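Endo-beta-mannanase (PDB 7BOB) probably removes mannose units from the ends of beta-1,4-linked mannan chains, acting as a homotrimeric exo-beta-1,4-mannosidase of glycoside hydrolase family 5. Local coordinates at residues 94-99 and 147-152; 107-112 and 326-331; 201-206 and 392-397; 444-449 and 582-587; 500-505 and 533-538. All blocks are in the same frame, centred on the assembly; numbering follows the deposited sequence.

Overall arrangement
Contacts 1 and 2 lie in the N-terminal (beta/alpha)8 barrel. Contact 1 joins two of its neighbouring strands, and contact 2 joins two loops that follow its strands; their centres are about 23 Å apart. In family 5 enzymes such loops surround the active site, so contact 2 probably lies toward the rim of the catalytic pocket, and it also touches a second subunit. Contact 3 ties the barrel to the C-terminal alpha/beta domain; its centre is about 28 Å from those of contacts 1 and 2. Contacts 4 and 5 belong to that second domain, with centres about 20 Å apart and nearest atoms about 4 Å apart. Contacts 1 and 5 are about 57 Å apart, centre to centre.

Contact 1: residues 94-99 and 147-152; sequences RPQPSL and HLCGID
Strand 94-99 of the (beta/alpha)8 barrel lies beside residues 147-152, a loop running into the next parallel strand; Ser98 is bridged to Asp152. Three backbone bonds join them: Cys149 N to Pro95 O at 3.0 Å, Asp152 N to Pro97 O at 2.9 Å and Leu99 N to Asp152 O at 3.0 Å. The second segment spends one more residue between the first two of these bonds, where Gly150 has a positive phi. Gln96 turns its CG anti to the backbone N (chi1 -174°) and stays extended. Its NE2 thus meets Cys149 O at 3.1 Å, nearly along the C=O axis, while OE1 takes a bond from Gln280. An alanine here is likely to leave Cys149 O and Gln280 without this shared amide. Ser98 OG donates to Asp152 OD2 at 2.9 Å, from above the carboxylate plane. Pro95, Pro97 and Leu99 face the other way. The Pro95 and Leu148 side chains cross at about a right angle, with Pro95 CG 3.7 Å from Leu148 CD2, and Leu99 CD1 lies 4.0 Å from Ile151 CG2; Pro97 and Leu99 also meet helix 124-141. The buried Asp152 carboxylate is thus well satisfied, Arg58 salt-bridging OD2 and Gln280 bonding OD1.

Contact 2: residues 107-112 and 326-331; sequences GIFWPP and LHPYIK
Two loops of the barrel meet here, where Gly107 and Phe109 touch His327 and Pro328. Residues 107-112 begin in a small antiparallel hairpin after strand 94-101. Residues 326-331 belong to the long loop after strand 311-316. Phe109 and His327 run past each other in opposite directions. Their rings are oblique, with planes at 56° and Phe109 CE1 3.8 Å from His327 CD2. His327 reaches across with CG anti to its backbone N (chi1 -179°). Pro328, preceded by a cis peptide, sits beside both rings. Its CD meets the edge of the Phe109 ring at CZ, 4.0 Å away, and its CB lies over one face of the His327 ring. Gly107 packs here too, with its N 3.7 Å from Pro328 CB. Lys331 NZ bonds to Gly106 O and to His399 O of the second subunit, so the contact borders the trimer interface. No direct hydrogen bond crosses between the two segments. The polar link is a water in the plane of the His327 ring, 3.0 Å from His327 NE2 and accepting from Ile108 N at 3.0 Å. Ring and proline packing and one water thus join the segments, and Lys331 adds a bond next door.

Contact 3: residues 201-206 and 392-397; sequences IADTGW and HYYHRN
Asp203 is gripped by Arg396 at two points. Arg396 N donates to Asp203 OD2 at 3.0 Å, nearly in line with the C-O bond. Arg396 NH1 donates to Asp203 O at 3.0 Å, with an N-H...O angle of 163°. The charged partner of Asp203 is instead Arg207, whose NH2 forms a salt bridge to OD2. Asp203 O lies in the guanidinium plane of Arg396, whereas the donor is tilted from the carbonyl plane. The Arg396 chain bends at chi3 (65°), which brings NH1 to Asp203 O, and its NH2 bonds to Cys163 O. Asp203 CG is anti to the backbone N (chi1 -173°), and this points the carboxylate into the other segment. Its OD1 also accepts from Gly205 N at 3.2 Å, which makes an Asx turn. An ST turn follows, with Trp206 N donating to Thr204 OG1 at 3.1 Å. These turns fix the loop that offers Asp203 O.

Packing surrounds the polar centre. Tyr394 CB lies 3.4 Å from Asp203 OD2, and the ring crosses the carboxylate obliquely. The ring edge meets Ala202 O through CE1, at 3.6 Å. His395 CE1 touches Asp203 CB at 3.6 Å, while His395 ND1 is buried without a polar partner.

The contact joins the barrel to the C-terminal domain. Residues 201-206 leave helix 198-201, and Tyr394 OH bonds to Gln199 O of that helix and to Leu208 N. Residues 392-397 link strand 385-389 to helix 406-422, whose Pro406 packs on Tyr394 and His395. Arg396 also rests on Pro168 of helix 168-183.

Contact 4: residues 444-449 and 582-587; sequences RIIITG and ALLTKD
Strand 444-448 and the chain leaving helix 569-583 pass at a distance, with Arg444 and Lys586 nearest at 7.7 Å between CA atoms, so side chains make the contact. The strand lies inside the mixed sheet of the C-terminal domain, between strands 385-389 and 469-473, in an alpha/beta fold with flavodoxin-like strand order. Arg444 carries most of the contact. Its chain bends at chi3 (-78°), and the guanidinium is sandwiched between two aliphatic chains. Lys586 CD lies 3.6 Å above one face, toward the rim, and Leu584 CD1 lies over the opposite face. Lys586 CG also comes within 3.3 Å of Arg444 NH1.

At the guanidinium edge, NH1 gives a weak but straight bond to Thr585 O, 3.3 Å long with an N-H...O angle of 171°. The other nitrogens are held by neighbours. NE donates to Thr384 O, and NH2 forms a salt bridge with Glu425. A leucine in place of Arg444 would probably leave Glu425 without its charge mate and Thr585 O without this donor. The like charge of Lys586 is kept apart, with NZ 5.5 Å from Arg444 NE; the lysine contributes its methylenes to the sandwich.

Further along the strand the contact is apolar. Ile446 points the same way as Arg444 and also packs on Leu420 of helix 406-422. Its side chain meets that of Leu584 at about a right angle, with Ile446 CD1 4.0 Å from Leu584 CD2.

Contact 5: residues 500-505 and 533-538; sequences PAITAT and TDNEGS
Two direct hydrogen bonds join strand 501-505 to the turn at 533-538. Thr503 OG1 donates to Thr533 O at 2.9 Å, coming from above the carbonyl plane. The hydroxyl is placed there by OG1 standing anti to the backbone N (chi1 -169°). Asn535 N gives a weak, bent bond to Ile502 O, with an N-H...O angle of 122°.

Water adds to the link. One water donates to Pro500 O and lies 2.7 Å from Asp534 OD2. A second accepts from Ile502 N at 3.2 Å and also reaches Asn535 OD1. Asp534 OD2 additionally forms a salt bridge with Arg520, so this oxygen serves both the strand and the rest of the domain.

Apolar contact is slight. Ala501 CB is 4.2 Å from Asp534 CB, and Ala501 also touches Leu540. The Asn535 amide lies aslant against Ile502, with ND2 3.9 Å from Ile502 CB.

Within the turn, Asp534 CG sits between its backbone N and carbonyl carbon (chi1 62°). This brings the carboxylate to Ser538, whose N donates to OD1 at 2.7 Å. Ser538 OG adds a weak bond to the same oxygen. Gly537 N bonds to Asp534 O, and Asp534 N bonds to Ser538 O at 2.9 Å.

This pattern is a type I turn with a G1 bulge, and Gly537 takes the positive phi of the bulge. It is the classic end of a beta hairpin, here joining strand 529-533 at the sheet edge to strand 539-546, with strand 501-505 of a separate two-stranded sheet packed against it.

Contact 1: residues 94-99 and 147-152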
# COMPACT_ATOMS: atom_id res chain seq x y z
N ARG A 94 33.04 17.44 27.41
CA ARG A 94 32.98 18.06 26.09
C ARG A 94 31.54 18.02 25.58
O ARG A 94 30.98 16.93 25.36
CB ARG A 94 33.92 17.36 25.10
CG ARG A 94 35.36 17.17 25.63
CD ARG A 94 36.34 16.65 24.56
NE ARG A 94 36.65 17.68 23.57
CZ ARG A 94 37.87 18.17 23.35
NH1 ARG A 94 38.92 17.74 24.04
NH2 ARG A 94 38.02 19.12 22.42
N PRO A 95 30.90 19.17 25.40
CA PRO A 95 29.51 19.17 24.93
C PRO A 95 29.42 18.74 23.48
O PRO A 95 30.26 19.10 22.65
CB PRO A 95 29.07 20.62 25.11
CG PRO A 95 30.36 21.41 25.11
CD PRO A 95 31.40 20.52 25.72
N GLN A 96 28.40 17.96 23.16
CA GLN A 96 28.10 17.64 21.76
C GLN A 96 26.72 18.21 21.50
O GLN A 96 25.71 17.55 21.74
CB GLN A 96 28.17 16.14 21.48
CG GLN A 96 28.01 15.82 20.00
CD GLN A 96 28.13 14.33 19.70
OE1 GLN A 96 27.13 13.63 19.54
NE2 GLN A 96 29.36 13.83 19.64
N PRO A 97 26.64 19.46 21.04
CA PRO A 97 25.34 20.11 20.90
C PRO A 97 24.69 19.71 19.59
O PRO A 97 25.35 19.62 18.55
CB PRO A 97 25.68 21.61 20.92
CG PRO A 97 27.04 21.67 20.29
CD PRO A 97 27.75 20.36 20.67
N SER A 98 23.38 19.46 19.64
CA SER A 98 22.62 19.00 18.49
C SER A 98 21.65 20.10 18.09
O SER A 98 20.84 20.52 18.92
CB SER A 98 21.89 17.70 18.81
OG SER A 98 21.23 17.15 17.68
N LEU A 99 21.75 20.56 16.83
CA LEU A 99 21.09 21.79 16.39
C LEU A 99 19.65 21.57 15.96
O LEU A 99 18.72 22.18 16.51
CB LEU A 99 21.88 22.42 15.23
CG LEU A 99 23.37 22.70 15.54
CD1 LEU A 99 24.00 23.65 14.53
CD2 LEU A 99 23.56 23.24 16.96
N HIS A 147 36.67 23.02 22.89
CA HIS A 147 36.22 22.12 23.94
C HIS A 147 34.97 21.33 23.54
O HIS A 147 34.37 20.66 24.38
CB HIS A 147 35.99 22.90 25.22
CG HIS A 147 37.16 23.75 25.60
ND1 HIS A 147 38.42 23.21 25.84
CD2 HIS A 147 37.30 25.09 25.71
CE1 HIS A 147 39.26 24.19 26.11
NE2 HIS A 147 38.61 25.34 26.05
N LEU A 148 34.58 21.40 22.28
CA LEU A 148 33.44 20.64 21.81
C LEU A 148 33.85 19.19 21.54
O LEU A 148 35.03 18.86 21.46
CB LEU A 148 32.87 21.25 20.53
CG LEU A 148 32.37 22.68 20.72
CD1 LEU A 148 31.80 23.20 19.42
CD2 LEU A 148 31.34 22.70 21.83
N CYS A 149 32.85 18.33 21.43
CA CYS A 149 33.05 17.00 20.88
C CYS A 149 32.30 16.93 19.57
O CYS A 149 31.36 16.13 19.43
CB CYS A 149 32.57 15.92 21.86
SG CYS A 149 32.88 14.19 21.32
N GLY A 150 32.65 17.79 18.61
CA GLY A 150 31.92 17.89 17.37
C GLY A 150 30.61 18.64 17.53
O GLY A 150 30.09 18.84 18.62
N ILE A 151 30.06 19.07 16.40
CA ILE A 151 28.73 19.68 16.35
C ILE A 151 27.78 18.69 15.67
O ILE A 151 28.02 18.28 14.53
CB ILE A 151 28.75 21.03 15.63
CG1 ILE A 151 29.63 22.02 16.42
CG2 ILE A 151 27.30 21.55 15.43
CD1 ILE A 151 30.02 23.26 15.63
N ASP A 152 26.71 18.34 16.37
CA ASP A 152 25.71 17.39 15.88
C ASP A 152 24.65 18.13 15.05
O ASP A 152 23.92 18.98 15.58
CB ASP A 152 25.06 16.66 17.07
CG ASP A 152 24.25 15.46 16.64
OD1 ASP A 152 24.62 14.83 15.64
OD2 ASP A 152 23.24 15.14 17.31

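Contact 2: residues 107-112 and 326-331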
# COMPACT_ATOMS: atom_id res chain seq x y z
N GLY A 107 8.17 12.88 20.01
CA GLY A 107 7.60 14.15 19.63
C GLY A 107 8.42 14.81 18.53
O GLY A 107 9.55 14.40 18.23
N ILE A 108 7.85 15.86 17.96
CA ILE A 108 8.51 16.68 16.96
C ILE A 108 8.29 18.13 17.34
O ILE A 108 7.14 18.56 17.53
CB ILE A 108 8.02 16.40 15.53
CG1 ILE A 108 8.15 14.90 15.19
CG2 ILE A 108 8.83 17.22 14.54
CD1 ILE A 108 7.88 14.55 13.73
N PHE A 109 9.38 18.89 17.45
CA PHE A 109 9.38 20.21 18.09
C PHE A 109 9.99 21.18 17.09
O PHE A 109 11.21 21.31 17.00
CB PHE A 109 10.17 20.17 19.40
CG PHE A 109 9.60 19.22 20.40
CD1 PHE A 109 8.57 19.61 21.24
CD2 PHE A 109 10.05 17.91 20.47
CE1 PHE A 109 8.02 18.72 22.15
CE2 PHE A 109 9.50 17.01 21.37
CZ PHE A 109 8.49 17.43 22.22
N TRP A 110 9.14 21.85 16.34
CA TRP A 110 9.56 22.81 15.34
C TRP A 110 9.13 24.22 15.76
O TRP A 110 8.25 24.39 16.62
CB TRP A 110 8.95 22.48 13.97
CG TRP A 110 9.49 21.24 13.28
CD1 TRP A 110 8.74 20.28 12.64
CD2 TRP A 110 10.87 20.84 13.12
NE1 TRP A 110 9.56 19.32 12.11
CE2 TRP A 110 10.87 19.63 12.39
CE3 TRP A 110 12.09 21.39 13.52
CZ2 TRP A 110 12.06 18.96 12.06
CZ3 TRP A 110 13.27 20.71 13.19
CH2 TRP A 110 13.24 19.51 12.47
N PRO A 111 9.74 25.25 15.19
CA PRO A 111 9.29 26.61 15.49
C PRO A 111 7.86 26.81 15.04
O PRO A 111 7.41 26.19 14.05
CB PRO A 111 10.27 27.50 14.70
CG PRO A 111 11.54 26.67 14.63
CD PRO A 111 11.03 25.22 14.47
N PRO A 112 7.09 27.62 15.75
CA PRO A 112 5.67 27.79 15.39
C PRO A 112 5.45 28.37 14.00
O PRO A 112 4.41 28.11 13.39
CB PRO A 112 5.12 28.71 16.48
CG PRO A 112 6.31 29.35 17.13
CD PRO A 112 7.44 28.36 16.98
N LEU A 326 4.64 15.26 30.78
CA LEU A 326 4.35 16.16 29.67
C LEU A 326 4.78 15.51 28.36
O LEU A 326 5.51 14.52 28.33
CB LEU A 326 5.02 17.52 29.87
CG LEU A 326 6.52 17.52 30.19
CD1 LEU A 326 7.30 17.32 28.91
CD2 LEU A 326 6.93 18.84 30.90
N HIS A 327 4.29 16.11 27.27
CA HIS A 327 4.56 15.64 25.91
C HIS A 327 6.07 15.58 25.68
O HIS A 327 6.77 16.57 25.93
CB HIS A 327 3.89 16.59 24.91
CG HIS A 327 4.07 16.22 23.47
ND1 HIS A 327 3.50 15.09 22.91
CD2 HIS A 327 4.70 16.87 22.45
CE1 HIS A 327 3.79 15.05 21.62
NE2 HIS A 327 4.52 16.11 21.32
N PRO A 328 6.61 14.47 25.17
CA PRO A 328 5.92 13.29 24.65
C PRO A 328 5.99 12.07 25.59
O PRO A 328 5.72 10.94 25.16
CB PRO A 328 6.70 13.01 23.37
CG PRO A 328 8.16 13.26 23.81
CD PRO A 328 8.06 14.41 24.88
N TYR A 329 6.35 12.30 26.86
CA TYR A 329 6.47 11.21 27.83
C TYR A 329 5.12 10.65 28.26
O TYR A 329 5.09 9.57 28.87
CB TYR A 329 7.23 11.69 29.07
CG TYR A 329 8.54 12.34 28.72
CD1 TYR A 329 9.64 11.57 28.32
CD2 TYR A 329 8.68 13.72 28.76
CE1 TYR A 329 10.84 12.18 27.97
CE2 TYR A 329 9.89 14.33 28.41
CZ TYR A 329 10.96 13.55 28.02
OH TYR A 329 12.14 14.14 27.66
N ILE A 330 4.01 11.34 27.95
CA ILE A 330 2.67 10.88 28.31
C ILE A 330 2.20 9.79 27.35
O ILE A 330 1.72 8.74 27.78
CB ILE A 330 1.68 12.06 28.33
CG1 ILE A 330 1.95 12.99 29.52
CG2 ILE A 330 0.23 11.56 28.29
CD1 ILE A 330 1.21 14.37 29.42
N LYS A 331 2.35 10.02 26.05
CA LYS A 331 1.92 9.06 25.04
C LYS A 331 2.90 7.91 24.81
O LYS A 331 2.50 6.87 24.27
CB LYS A 331 1.68 9.77 23.70
CG LYS A 331 2.97 10.14 22.99
CD LYS A 331 2.70 10.77 21.64
CE LYS A 331 3.92 10.64 20.75
NZ LYS A 331 3.73 11.39 19.48
O HOH W 1 4.84 15.94 18.32

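Contact 3: residues 201-206 and 392-397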
# COMPACT_ATOMS: atom_id res chain seq x y z
N ILE A 201 18.61 0.40 7.05
CA ILE A 201 17.42 -0.40 6.81
C ILE A 201 16.33 0.32 6.01
O ILE A 201 15.32 -0.32 5.67
CB ILE A 201 16.84 -0.91 8.15
CG1 ILE A 201 16.25 0.25 8.95
CG2 ILE A 201 17.92 -1.70 8.97
CD1 ILE A 201 15.23 -0.16 10.00
N ALA A 202 16.47 1.62 5.72
CA ALA A 202 15.51 2.31 4.85
C ALA A 202 16.24 3.22 3.88
O ALA A 202 17.47 3.39 3.95
CB ALA A 202 14.48 3.10 5.67
N ASP A 203 15.49 3.80 2.94
CA ASP A 203 16.01 4.87 2.08
C ASP A 203 15.26 6.14 2.45
O ASP A 203 14.18 6.41 1.94
CB ASP A 203 15.89 4.59 0.59
CG ASP A 203 16.60 5.65 -0.27
OD1 ASP A 203 17.30 6.53 0.30
OD2 ASP A 203 16.49 5.59 -1.51
N THR A 204 15.87 6.91 3.35
CA THR A 204 15.34 8.18 3.84
C THR A 204 15.98 9.36 3.14
O THR A 204 15.63 10.49 3.45
CB THR A 204 15.59 8.31 5.34
OG1 THR A 204 17.02 8.41 5.54
CG2 THR A 204 15.07 7.08 6.08
N GLY A 205 16.92 9.11 2.22
CA GLY A 205 17.79 10.14 1.71
C GLY A 205 19.04 10.36 2.54
O GLY A 205 19.93 11.11 2.11
N TRP A 206 19.15 9.73 3.71
CA TRP A 206 20.35 9.81 4.54
C TRP A 206 21.13 8.52 4.31
O TRP A 206 20.85 7.48 4.92
CB TRP A 206 19.98 10.04 6.00
CG TRP A 206 19.46 11.45 6.24
CD1 TRP A 206 18.16 11.87 6.16
CD2 TRP A 206 20.24 12.61 6.55
NE1 TRP A 206 18.08 13.23 6.42
CE2 TRP A 206 19.34 13.70 6.66
CE3 TRP A 206 21.61 12.84 6.75
CZ2 TRP A 206 19.77 15.00 6.96
CZ3 TRP A 206 22.04 14.13 7.04
CH2 TRP A 206 21.12 15.19 7.15
N HIS A 392 24.76 -0.38 -5.91
CA HIS A 392 23.61 0.51 -5.82
C HIS A 392 22.69 -0.03 -4.74
O HIS A 392 22.04 -1.06 -4.93
CB HIS A 392 22.89 0.64 -7.16
CG HIS A 392 23.81 0.89 -8.32
ND1 HIS A 392 24.25 2.15 -8.66
CD2 HIS A 392 24.38 0.03 -9.20
CE1 HIS A 392 25.04 2.07 -9.71
NE2 HIS A 392 25.15 0.79 -10.05
N TYR A 393 22.67 0.65 -3.61
CA TYR A 393 22.00 0.19 -2.40
C TYR A 393 20.64 0.86 -2.20
O TYR A 393 19.69 0.20 -1.76
CB TYR A 393 22.92 0.44 -1.20
CG TYR A 393 22.45 -0.17 0.11
CD1 TYR A 393 21.52 0.49 0.93
CD2 TYR A 393 22.95 -1.39 0.54
CE1 TYR A 393 21.11 -0.07 2.14
CE2 TYR A 393 22.55 -1.97 1.74
CZ TYR A 393 21.63 -1.32 2.53
OH TYR A 393 21.23 -1.91 3.72
N TYR A 394 20.52 2.14 -2.54
CA TYR A 394 19.30 2.89 -2.29
C TYR A 394 18.54 3.04 -3.59
O TYR A 394 19.13 3.30 -4.64
CB TYR A 394 19.61 4.26 -1.68
CG TYR A 394 20.41 4.15 -0.39
CD1 TYR A 394 19.76 4.02 0.84
CD2 TYR A 394 21.80 4.15 -0.40
CE1 TYR A 394 20.47 3.90 2.03
CE2 TYR A 394 22.53 4.03 0.79
CZ TYR A 394 21.86 3.90 1.99
OH TYR A 394 22.56 3.77 3.16
N HIS A 395 17.22 2.90 -3.52
CA HIS A 395 16.41 2.80 -4.73
C HIS A 395 15.76 4.12 -5.16
O HIS A 395 15.53 4.30 -6.36
CB HIS A 395 15.31 1.75 -4.55
CG HIS A 395 14.38 2.03 -3.41
ND1 HIS A 395 14.80 2.05 -2.10
CD2 HIS A 395 13.06 2.33 -3.39
CE1 HIS A 395 13.77 2.31 -1.31
NE2 HIS A 395 12.70 2.51 -2.07
N ARG A 396 15.45 5.04 -4.25
CA ARG A 396 14.66 6.21 -4.64
C ARG A 396 15.42 7.04 -5.66
O ARG A 396 16.56 7.45 -5.41
CB ARG A 396 14.28 7.04 -3.42
CG ARG A 396 13.35 6.30 -2.49
CD ARG A 396 13.24 7.01 -1.16
NE ARG A 396 12.62 8.33 -1.30
CZ ARG A 396 12.51 9.22 -0.30
NH1 ARG A 396 12.98 8.91 0.91
NH2 ARG A 396 11.95 10.40 -0.51
N ASN A 397 14.83 7.21 -6.85
CA ASN A 397 15.37 8.06 -7.92
C ASN A 397 16.76 7.61 -8.37
O ASN A 397 17.55 8.42 -8.88
CB ASN A 397 15.38 9.53 -7.49
CG ASN A 397 13.98 10.06 -7.31
OD1 ASN A 397 13.07 9.72 -8.07
ND2 ASN A 397 13.78 10.89 -6.29

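Contact 4: residues 444-449 and 582-587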
# COMPACT_ATOMS: atom_id res chain seq x y z
N ARG A 444 37.02 -14.29 1.28
CA ARG A 444 35.74 -14.96 1.10
C ARG A 444 34.62 -13.93 1.12
O ARG A 444 34.56 -13.07 2.02
CB ARG A 444 35.53 -16.02 2.18
CG ARG A 444 36.81 -16.82 2.45
CD ARG A 444 36.52 -18.18 3.02
NE ARG A 444 36.21 -18.11 4.44
CZ ARG A 444 35.68 -19.12 5.13
NH1 ARG A 444 35.41 -20.26 4.52
NH2 ARG A 444 35.41 -18.98 6.42
N ILE A 445 33.74 -14.01 0.11
CA ILE A 445 32.67 -13.05 -0.10
C ILE A 445 31.36 -13.82 -0.25
O ILE A 445 31.28 -14.76 -1.05
CB ILE A 445 32.90 -12.17 -1.35
CG1 ILE A 445 34.02 -11.14 -1.07
CG2 ILE A 445 31.61 -11.46 -1.73
CD1 ILE A 445 34.37 -10.28 -2.28
N ILE A 446 30.36 -13.42 0.53
CA ILE A 446 29.03 -14.01 0.45
C ILE A 446 28.08 -12.96 -0.10
O ILE A 446 28.00 -11.84 0.43
CB ILE A 446 28.54 -14.52 1.82
CG1 ILE A 446 29.50 -15.57 2.36
CG2 ILE A 446 27.15 -15.13 1.68
CD1 ILE A 446 29.06 -16.10 3.70
N ILE A 447 27.38 -13.30 -1.17
CA ILE A 447 26.36 -12.44 -1.74
C ILE A 447 25.01 -12.99 -1.30
O ILE A 447 24.65 -14.14 -1.62
CB ILE A 447 26.47 -12.37 -3.27
CG1 ILE A 447 27.85 -11.85 -3.69
CG2 ILE A 447 25.35 -11.53 -3.84
CD1 ILE A 447 28.05 -11.75 -5.20
N THR A 448 24.26 -12.19 -0.54
CA THR A 448 23.02 -12.65 0.09
C THR A 448 21.80 -12.30 -0.75
O THR A 448 20.92 -11.55 -0.33
CB THR A 448 22.90 -12.04 1.49
OG1 THR A 448 22.88 -10.60 1.38
CG2 THR A 448 24.07 -12.49 2.36
N GLY A 449 21.72 -12.88 -1.95
CA GLY A 449 20.59 -12.61 -2.83
C GLY A 449 20.33 -11.13 -3.04
O GLY A 449 19.22 -10.65 -2.82
N ALA A 582 28.75 -25.53 5.57
CA ALA A 582 28.92 -26.58 4.57
C ALA A 582 29.33 -26.02 3.21
O ALA A 582 30.15 -26.62 2.50
CB ALA A 582 27.63 -27.40 4.44
N LEU A 583 28.79 -24.86 2.84
CA LEU A 583 29.00 -24.35 1.49
C LEU A 583 30.21 -23.45 1.35
O LEU A 583 30.65 -23.20 0.22
CB LEU A 583 27.76 -23.59 1.02
CG LEU A 583 26.55 -24.47 0.73
CD1 LEU A 583 25.72 -23.73 -0.24
CD2 LEU A 583 26.98 -25.80 0.15
N LEU A 584 30.73 -22.94 2.46
CA LEU A 584 31.91 -22.08 2.41
C LEU A 584 33.13 -22.90 2.05
O LEU A 584 33.36 -23.98 2.61
CB LEU A 584 32.10 -21.40 3.76
CG LEU A 584 31.23 -20.15 3.92
CD1 LEU A 584 31.36 -19.57 5.33
CD2 LEU A 584 31.59 -19.13 2.86
N THR A 585 33.92 -22.39 1.10
CA THR A 585 35.17 -23.02 0.67
C THR A 585 36.35 -22.14 1.07
O THR A 585 36.18 -20.96 1.39
CB THR A 585 35.19 -23.26 -0.84
OG1 THR A 585 35.07 -22.01 -1.54
CG2 THR A 585 34.06 -24.20 -1.26
N LYS A 586 37.55 -22.72 1.03
CA LYS A 586 38.77 -21.99 1.33
C LYS A 586 39.87 -22.38 0.35
O LYS A 586 40.07 -23.57 0.05
CB LYS A 586 39.24 -22.23 2.77
CG LYS A 586 38.43 -21.44 3.80
CD LYS A 586 39.27 -20.38 4.52
CE LYS A 586 39.89 -20.95 5.79
NZ LYS A 586 40.99 -20.07 6.27
N ASP A 587 40.57 -21.36 -0.15
CA ASP A 587 41.74 -21.48 -1.03
C ASP A 587 42.84 -22.38 -0.45
O ASP A 587 42.93 -23.58 -0.76
CB ASP A 587 42.29 -20.06 -1.31
CG ASP A 587 43.65 -20.05 -2.00
OD1 ASP A 587 43.71 -19.72 -3.20
OD2 ASP A 587 44.67 -20.35 -1.32

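Contact 5: residues 500-505 and 533-538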
# COMPACT_ATOMS: atom_id res chain seq x y z
N PRO A 500 8.75 -25.22 -4.19
CA PRO A 500 9.86 -25.39 -3.24
C PRO A 500 10.90 -26.39 -3.71
O PRO A 500 10.59 -27.38 -4.38
CB PRO A 500 9.16 -25.87 -1.97
CG PRO A 500 7.82 -25.27 -2.03
CD PRO A 500 7.44 -25.30 -3.52
N ALA A 501 12.15 -26.11 -3.37
CA ALA A 501 13.24 -27.03 -3.63
C ALA A 501 13.63 -27.68 -2.31
O ALA A 501 13.89 -26.97 -1.33
CB ALA A 501 14.43 -26.31 -4.27
N ILE A 502 13.62 -29.01 -2.29
CA ILE A 502 13.96 -29.79 -1.11
C ILE A 502 15.29 -30.48 -1.38
O ILE A 502 15.52 -30.96 -2.49
CB ILE A 502 12.85 -30.81 -0.79
CG1 ILE A 502 11.52 -30.09 -0.63
CG2 ILE A 502 13.21 -31.64 0.45
CD1 ILE A 502 10.47 -30.92 0.04
N THR A 503 16.15 -30.52 -0.37
CA THR A 503 17.53 -30.94 -0.60
C THR A 503 18.13 -31.43 0.72
O THR A 503 17.45 -31.50 1.75
CB THR A 503 18.35 -29.78 -1.20
OG1 THR A 503 19.61 -30.28 -1.67
CG2 THR A 503 18.58 -28.68 -0.15
N ALA A 504 19.42 -31.76 0.68
CA ALA A 504 20.13 -32.21 1.88
C ALA A 504 21.62 -32.00 1.69
O ALA A 504 22.18 -32.42 0.67
CB ALA A 504 19.85 -33.69 2.16
N THR A 505 22.26 -31.34 2.66
CA THR A 505 23.71 -31.42 2.77
C THR A 505 24.05 -32.65 3.61
O THR A 505 23.17 -33.42 4.01
CB THR A 505 24.32 -30.15 3.38
OG1 THR A 505 23.87 -30.00 4.73
CG2 THR A 505 23.97 -28.90 2.58
N THR A 533 21.66 -31.38 -5.70
CA THR A 533 20.44 -31.38 -6.48
C THR A 533 19.28 -31.23 -5.51
O THR A 533 19.42 -31.50 -4.32
CB THR A 533 20.28 -32.68 -7.29
OG1 THR A 533 20.52 -33.82 -6.44
CG2 THR A 533 21.27 -32.72 -8.45
N ASP A 534 18.14 -30.81 -6.02
CA ASP A 534 16.95 -30.94 -5.19
C ASP A 534 16.53 -32.41 -5.19
O ASP A 534 17.17 -33.27 -5.82
CB ASP A 534 15.84 -29.99 -5.66
CG ASP A 534 15.38 -30.29 -7.07
OD1 ASP A 534 16.07 -31.08 -7.75
OD2 ASP A 534 14.34 -29.73 -7.49
N ASN A 535 15.46 -32.73 -4.46
CA ASN A 535 15.10 -34.13 -4.28
C ASN A 535 14.47 -34.73 -5.53
O ASN A 535 14.38 -35.96 -5.62
CB ASN A 535 14.21 -34.30 -3.03
CG ASN A 535 12.75 -33.83 -3.25
OD1 ASN A 535 12.44 -33.10 -4.20
ND2 ASN A 535 11.87 -34.23 -2.33
N GLU A 536 14.07 -33.90 -6.49
CA GLU A 536 13.63 -34.33 -7.81
C GLU A 536 14.72 -34.13 -8.88
O GLU A 536 14.39 -33.79 -10.03
CB GLU A 536 12.33 -33.63 -8.20
CG GLU A 536 12.43 -32.12 -8.39
CD GLU A 536 11.21 -31.55 -9.10
OE1 GLU A 536 10.54 -30.65 -8.53
OE2 GLU A 536 10.92 -32.00 -10.23
N GLY A 537 16.00 -34.29 -8.51
CA GLY A 537 17.09 -34.55 -9.43
C GLY A 537 17.78 -33.35 -10.07
O GLY A 537 18.88 -33.51 -10.61
N SER A 538 17.14 -32.10 -10.04
CA SER A 538 17.66 -30.97 -10.82
C SER A 538 18.72 -30.17 -10.04
O SER A 538 18.74 -30.17 -8.80
CB SER A 538 16.51 -30.06 -11.25
OG SER A 538 15.98 -29.35 -10.14
O HOH W 2 12.03 -28.66 -6.70
O HOH W 3 12.73 -30.67 -4.85